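O-methyltransferase family 2 (Planctopirus limnophila, PDB 5I2H) probably transfers a methyl group from S-adenosyl-L-methionine to a hydroxyl group of a small-molecule acceptor, and binds the flavone apigenin. Local coordinates at residues 7-13 and 170-175; 176-181 and 357-361. One frame throughout, in Å; residues are numbered along the deposited sequence. Where two conformers were deposited one is given.

Contact 1. Residues 7-13 and 170-175; sequences KDALRFP and WNVAPR
An N-terminal loop, residues 7-13, lies along the long helix 154-179 of this probable S-adenosylmethionine-dependent O-methyltransferase. Two cation-pi contacts mark its ends. At one, Lys7 lays its aliphatic end over a face of Trp170, and CE of Lys7 makes a CH-pi contact 3.4 Å from the centroid of the six-membered ring. The Lys7 chain is extended as far as CE and bends at chi4 (63°). NZ stands 4.6 Å from the same centroid, almost on the ring normal, as a longer cation-pi contact. At the other end the guanidinium of Arg175 lies flat on Phe12, their planes 1° apart and their centres 3.8 Å apart. Water 2 helps hold this guanidinium: it accepts from NH2 of Arg175 and donates to the Pro13 carbonyl. Pro174 fills the middle. Its CG is 3.3 Å from Arg11 O and 3.4 Å from Ala9 O. Water 1 donates to both Leu10 O and Pro174 O. Pro13 CG rests 3.4 Å from Asn171 O. Within the loop, Asp8 OD1 accepts from Leu10 N, an Asx turn, and from Arg11 N, which extends it to an Asx motif; both donors come from the same face of the carboxylate. Pro103 of the second subunit touches Lys7 and Trp170. Gln216 of helix 209-217 bonds the backbone at Lys7 and Ala9, and Trp170 also packs on Leu238 of helix 229-241.

Contact 2. Residues 176-181 and 357-361; sequences FADVLP and HLILS
The last turn of helix 154-179 and the two residues after it pass over strand 357-361, the closest CA atoms being those of Phe176 and Leu358, 7.5 Å apart. This is helix-on-sheet packing in the Rossmann-like methyltransferase domain. The strand belongs to the seven-stranded mixed sheet, where it runs antiparallel to both of its neighbours, 296-301 and 345-351. The contact is wholly apolar. Leu358 and Leu360, two apart on the strand, both point toward the helix end. Leu358 takes the larger share and meets three residues. Its CD1 touches Phe176 CE1 at 3.8 Å, the two side chains crossing at about a right angle. Its CD2 lies 4.0 Å from Leu180 CD1 and 4.3 Å from Val179 CG2. With CG anti to the backbone N (chi1 168°) the isobutyl group of Leu358 reaches up to the helix end, CD1 on the Phe176 ring and CD2 mainly on Leu180 and Val179. Leu180 is the first residue to leave helical geometry, and its side chain also reaches Leu360. The Phe176 ring is held further by edge-to-face contacts with His300 and Tyr210. Leu298 of strand 296-301 packs against Leu180, Leu358 and Leu360, so the apolar layer continues onto the next strand. Polar groups of the turn are bonded beyond it: Leu180 O to Tyr218 OH, and Pro181 O to Arg296 NH1. At the far end Pro181 and Leu360 meet tip to tip, Pro181 CD being 3.8 Å from Leu360 CD2.

How the contacts relate
Contacts 1 and 2 use consecutive parts of helix 154-179, and their centres are 14 Å apart. Contact 1 joins the N-terminal loop to the helix; contact 2 joins the helix end to the central sheet. They also touch directly. Phe12 CZ is 3.7 Å from Asp178 CG, and Leu10 CD2 is 3.9 Å from Ala177 CB. The same helix supplies Leu161, Leu165 and Arg168 to the apigenin pocket. Neither contact forms that pocket: the side chains of Asn171 and Phe176 lie about 12 Å and 14 Å from a bound apigenin. The second subunit reaches contact 1 but not contact 2.

Contact 1. Residues 7-13 and 170-175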
# COMPACT_ATOMS: atom_id res chain seq x y z
N LYS A 7 -33.01 6.91 12.26
CA LYS A 7 -31.80 6.24 11.78
C LYS A 7 -31.25 5.33 12.86
O LYS A 7 -31.01 5.77 13.99
CB LYS A 7 -30.77 7.29 11.37
CG LYS A 7 -29.50 6.72 10.79
CD LYS A 7 -28.56 7.83 10.29
CE LYS A 7 -27.28 7.19 9.73
NZ LYS A 7 -27.62 6.34 8.54
N ASP A 8 -31.03 4.06 12.50
CA ASP A 8 -30.57 3.03 13.44
C ASP A 8 -29.06 3.09 13.59
O ASP A 8 -28.33 2.76 12.65
CB ASP A 8 -31.02 1.67 12.92
CG ASP A 8 -30.73 0.52 13.90
OD1 ASP A 8 -30.00 0.68 14.90
OD2 ASP A 8 -31.29 -0.57 13.64
N ALA A 9 -28.56 3.50 14.77
CA ALA A 9 -27.12 3.58 15.00
C ALA A 9 -26.58 2.34 15.71
O ALA A 9 -25.37 2.30 16.04
CB ALA A 9 -26.75 4.84 15.81
N LEU A 10 -27.43 1.33 15.96
CA LEU A 10 -27.01 0.14 16.69
C LEU A 10 -26.83 -1.09 15.81
O LEU A 10 -26.13 -2.03 16.22
CB LEU A 10 -28.02 -0.21 17.79
CG LEU A 10 -28.10 0.86 18.89
CD1 LEU A 10 -29.20 0.50 19.89
CD2 LEU A 10 -26.75 1.06 19.62
N ARG A 11 -27.44 -1.11 14.63
CA ARG A 11 -27.30 -2.27 13.77
C ARG A 11 -25.84 -2.40 13.32
O ARG A 11 -25.23 -1.42 12.88
CB ARG A 11 -28.21 -2.15 12.56
CG ARG A 11 -28.10 -3.34 11.61
CD ARG A 11 -29.39 -4.14 11.56
NE ARG A 11 -30.41 -3.53 10.71
CZ ARG A 11 -30.78 -4.00 9.52
NH1 ARG A 11 -31.72 -3.38 8.83
NH2 ARG A 11 -30.21 -5.09 9.03
N PHE A 12 -25.29 -3.61 13.44
CA PHE A 12 -23.92 -3.84 13.02
C PHE A 12 -23.82 -3.74 11.49
O PHE A 12 -24.75 -4.12 10.78
CB PHE A 12 -23.42 -5.21 13.46
CG PHE A 12 -23.45 -5.42 14.94
CD1 PHE A 12 -22.96 -4.47 15.82
CD2 PHE A 12 -24.00 -6.59 15.45
CE1 PHE A 12 -22.99 -4.68 17.19
CE2 PHE A 12 -24.04 -6.81 16.82
CZ PHE A 12 -23.53 -5.85 17.69
N PRO A 13 -22.72 -3.23 10.95
CA PRO A 13 -22.59 -3.21 9.49
C PRO A 13 -22.55 -4.62 8.94
O PRO A 13 -22.09 -5.56 9.62
CB PRO A 13 -21.26 -2.46 9.26
CG PRO A 13 -20.61 -2.38 10.53
CD PRO A 13 -21.58 -2.60 11.64
N TRP A 170 -19.84 5.59 11.48
CA TRP A 170 -21.05 4.77 11.31
C TRP A 170 -20.71 3.29 11.28
O TRP A 170 -21.53 2.45 11.67
CB TRP A 170 -21.81 5.13 10.02
CG TRP A 170 -22.45 6.49 10.03
CD1 TRP A 170 -22.17 7.53 9.16
CD2 TRP A 170 -23.49 6.98 10.91
NE1 TRP A 170 -22.93 8.62 9.49
CE2 TRP A 170 -23.76 8.31 10.53
CE3 TRP A 170 -24.21 6.42 11.99
CZ2 TRP A 170 -24.74 9.10 11.19
CZ3 TRP A 170 -25.18 7.19 12.63
CH2 TRP A 170 -25.42 8.51 12.24
N ASN A 171 -19.50 2.93 10.82
CA ASN A 171 -19.11 1.53 10.82
C ASN A 171 -18.69 1.02 12.19
O ASN A 171 -18.83 -0.18 12.45
CB ASN A 171 -17.96 1.28 9.85
CG ASN A 171 -18.45 1.17 8.42
OD1 ASN A 171 -18.82 0.07 7.97
ND2 ASN A 171 -18.52 2.31 7.69
N VAL A 172 -18.15 1.87 13.06
CA VAL A 172 -17.56 1.41 14.31
C VAL A 172 -18.48 1.69 15.50
O VAL A 172 -18.47 0.94 16.48
CB VAL A 172 -16.18 2.05 14.54
CG1 VAL A 172 -15.55 1.53 15.88
CG2 VAL A 172 -15.24 1.76 13.34
N ALA A 173 -19.26 2.78 15.45
CA ALA A 173 -20.06 3.13 16.61
C ALA A 173 -21.02 2.01 17.04
O ALA A 173 -21.19 1.83 18.26
CB ALA A 173 -20.84 4.44 16.37
N PRO A 174 -21.61 1.19 16.14
CA PRO A 174 -22.46 0.08 16.63
C PRO A 174 -21.70 -0.90 17.52
O PRO A 174 -22.24 -1.36 18.55
CB PRO A 174 -22.95 -0.59 15.34
CG PRO A 174 -22.96 0.55 14.31
CD PRO A 174 -21.72 1.37 14.67
N ARG A 175 -20.47 -1.26 17.13
CA ARG A 175 -19.63 -2.10 17.98
C ARG A 175 -19.33 -1.40 19.30
O ARG A 175 -19.49 -1.97 20.38
CB ARG A 175 -18.32 -2.43 17.27
CG ARG A 175 -18.47 -3.19 16.00
CD ARG A 175 -19.04 -4.56 16.24
NE ARG A 175 -19.46 -5.19 15.00
CZ ARG A 175 -20.06 -6.37 14.98
NH1 ARG A 175 -20.30 -7.00 16.13
NH2 ARG A 175 -20.41 -6.92 13.83
O HOH W 1 -24.99 -1.90 18.81
O HOH W 2 -20.00 -5.82 11.27

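Contact 2. Residues 176-181 and 357-361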
# COMPACT_ATOMS: atom_id res chain seq x y z
N PHE A 176 -18.89 -0.15 19.21
CA PHE A 176 -18.54 0.62 20.39
C PHE A 176 -19.67 0.61 21.41
O PHE A 176 -19.45 0.34 22.60
CB PHE A 176 -18.21 2.05 20.00
CG PHE A 176 -17.90 2.93 21.17
CD1 PHE A 176 -16.62 3.02 21.65
CD2 PHE A 176 -18.89 3.67 21.78
CE1 PHE A 176 -16.33 3.83 22.74
CE2 PHE A 176 -18.63 4.47 22.87
CZ PHE A 176 -17.35 4.55 23.35
N ALA A 177 -20.88 0.95 20.96
CA ALA A 177 -22.01 0.96 21.88
C ALA A 177 -22.27 -0.45 22.42
O ALA A 177 -22.63 -0.62 23.60
CB ALA A 177 -23.25 1.53 21.20
N ASP A 178 -22.09 -1.47 21.58
CA ASP A 178 -22.36 -2.83 22.02
C ASP A 178 -21.41 -3.26 23.14
O ASP A 178 -21.81 -4.02 24.04
CB ASP A 178 -22.26 -3.78 20.83
CG ASP A 178 -22.60 -5.21 21.20
OD1 ASP A 178 -23.75 -5.46 21.63
OD2 ASP A 178 -21.71 -6.08 21.07
N VAL A 179 -20.16 -2.80 23.12
CA VAL A 179 -19.19 -3.29 24.11
C VAL A 179 -18.98 -2.34 25.29
O VAL A 179 -18.30 -2.73 26.25
CB VAL A 179 -17.82 -3.63 23.49
CG1 VAL A 179 -18.01 -4.64 22.35
CG2 VAL A 179 -17.11 -2.36 23.02
N LEU A 180 -19.54 -1.13 25.25
CA LEU A 180 -19.41 -0.24 26.40
C LEU A 180 -20.20 -0.78 27.59
O LEU A 180 -21.42 -0.92 27.49
CB LEU A 180 -19.90 1.15 26.05
CG LEU A 180 -19.85 2.14 27.21
CD1 LEU A 180 -18.41 2.42 27.63
CD2 LEU A 180 -20.55 3.41 26.79
N PRO A 181 -19.56 -1.08 28.72
CA PRO A 181 -20.33 -1.55 29.89
C PRO A 181 -21.19 -0.44 30.47
O PRO A 181 -20.86 0.74 30.35
CB PRO A 181 -19.24 -1.99 30.88
CG PRO A 181 -17.96 -2.20 30.04
CD PRO A 181 -18.11 -1.13 28.94
N HIS A 357 -9.96 0.26 19.60
CA HIS A 357 -9.96 -0.36 20.92
C HIS A 357 -10.54 0.63 21.90
O HIS A 357 -10.19 1.80 21.85
CB HIS A 357 -8.55 -0.74 21.38
CG HIS A 357 -8.01 -1.91 20.64
ND1 HIS A 357 -7.36 -1.79 19.43
CD2 HIS A 357 -8.10 -3.23 20.90
CE1 HIS A 357 -7.03 -3.00 19.00
NE2 HIS A 357 -7.48 -3.89 19.87
N LEU A 358 -11.41 0.15 22.79
CA LEU A 358 -11.95 0.97 23.86
C LEU A 358 -11.12 0.68 25.10
O LEU A 358 -11.13 -0.45 25.62
CB LEU A 358 -13.43 0.66 24.09
CG LEU A 358 -14.03 1.24 25.38
CD1 LEU A 358 -13.90 2.78 25.49
CD2 LEU A 358 -15.50 0.79 25.51
N ILE A 359 -10.36 1.67 25.55
CA ILE A 359 -9.58 1.57 26.78
C ILE A 359 -10.40 2.23 27.88
O ILE A 359 -10.65 3.44 27.84
CB ILE A 359 -8.22 2.26 26.61
CG1 ILE A 359 -7.46 1.70 25.41
CG2 ILE A 359 -7.37 2.20 27.91
CD1 ILE A 359 -6.26 2.60 25.09
N LEU A 360 -10.78 1.45 28.89
CA LEU A 360 -11.63 1.90 29.97
C LEU A 360 -10.81 2.12 31.23
O LEU A 360 -10.01 1.25 31.60
CB LEU A 360 -12.73 0.87 30.26
CG LEU A 360 -13.85 0.76 29.26
CD1 LEU A 360 -13.77 -0.59 28.64
CD2 LEU A 360 -15.16 0.93 30.01
N SER A 361 -10.98 3.28 31.86
CA SER A 361 -10.35 3.61 33.13
C SER A 361 -11.37 4.30 34.03
O SER A 361 -12.35 4.88 33.56
CB SER A 361 -9.12 4.49 32.94
OG SER A 361 -8.23 3.92 32.01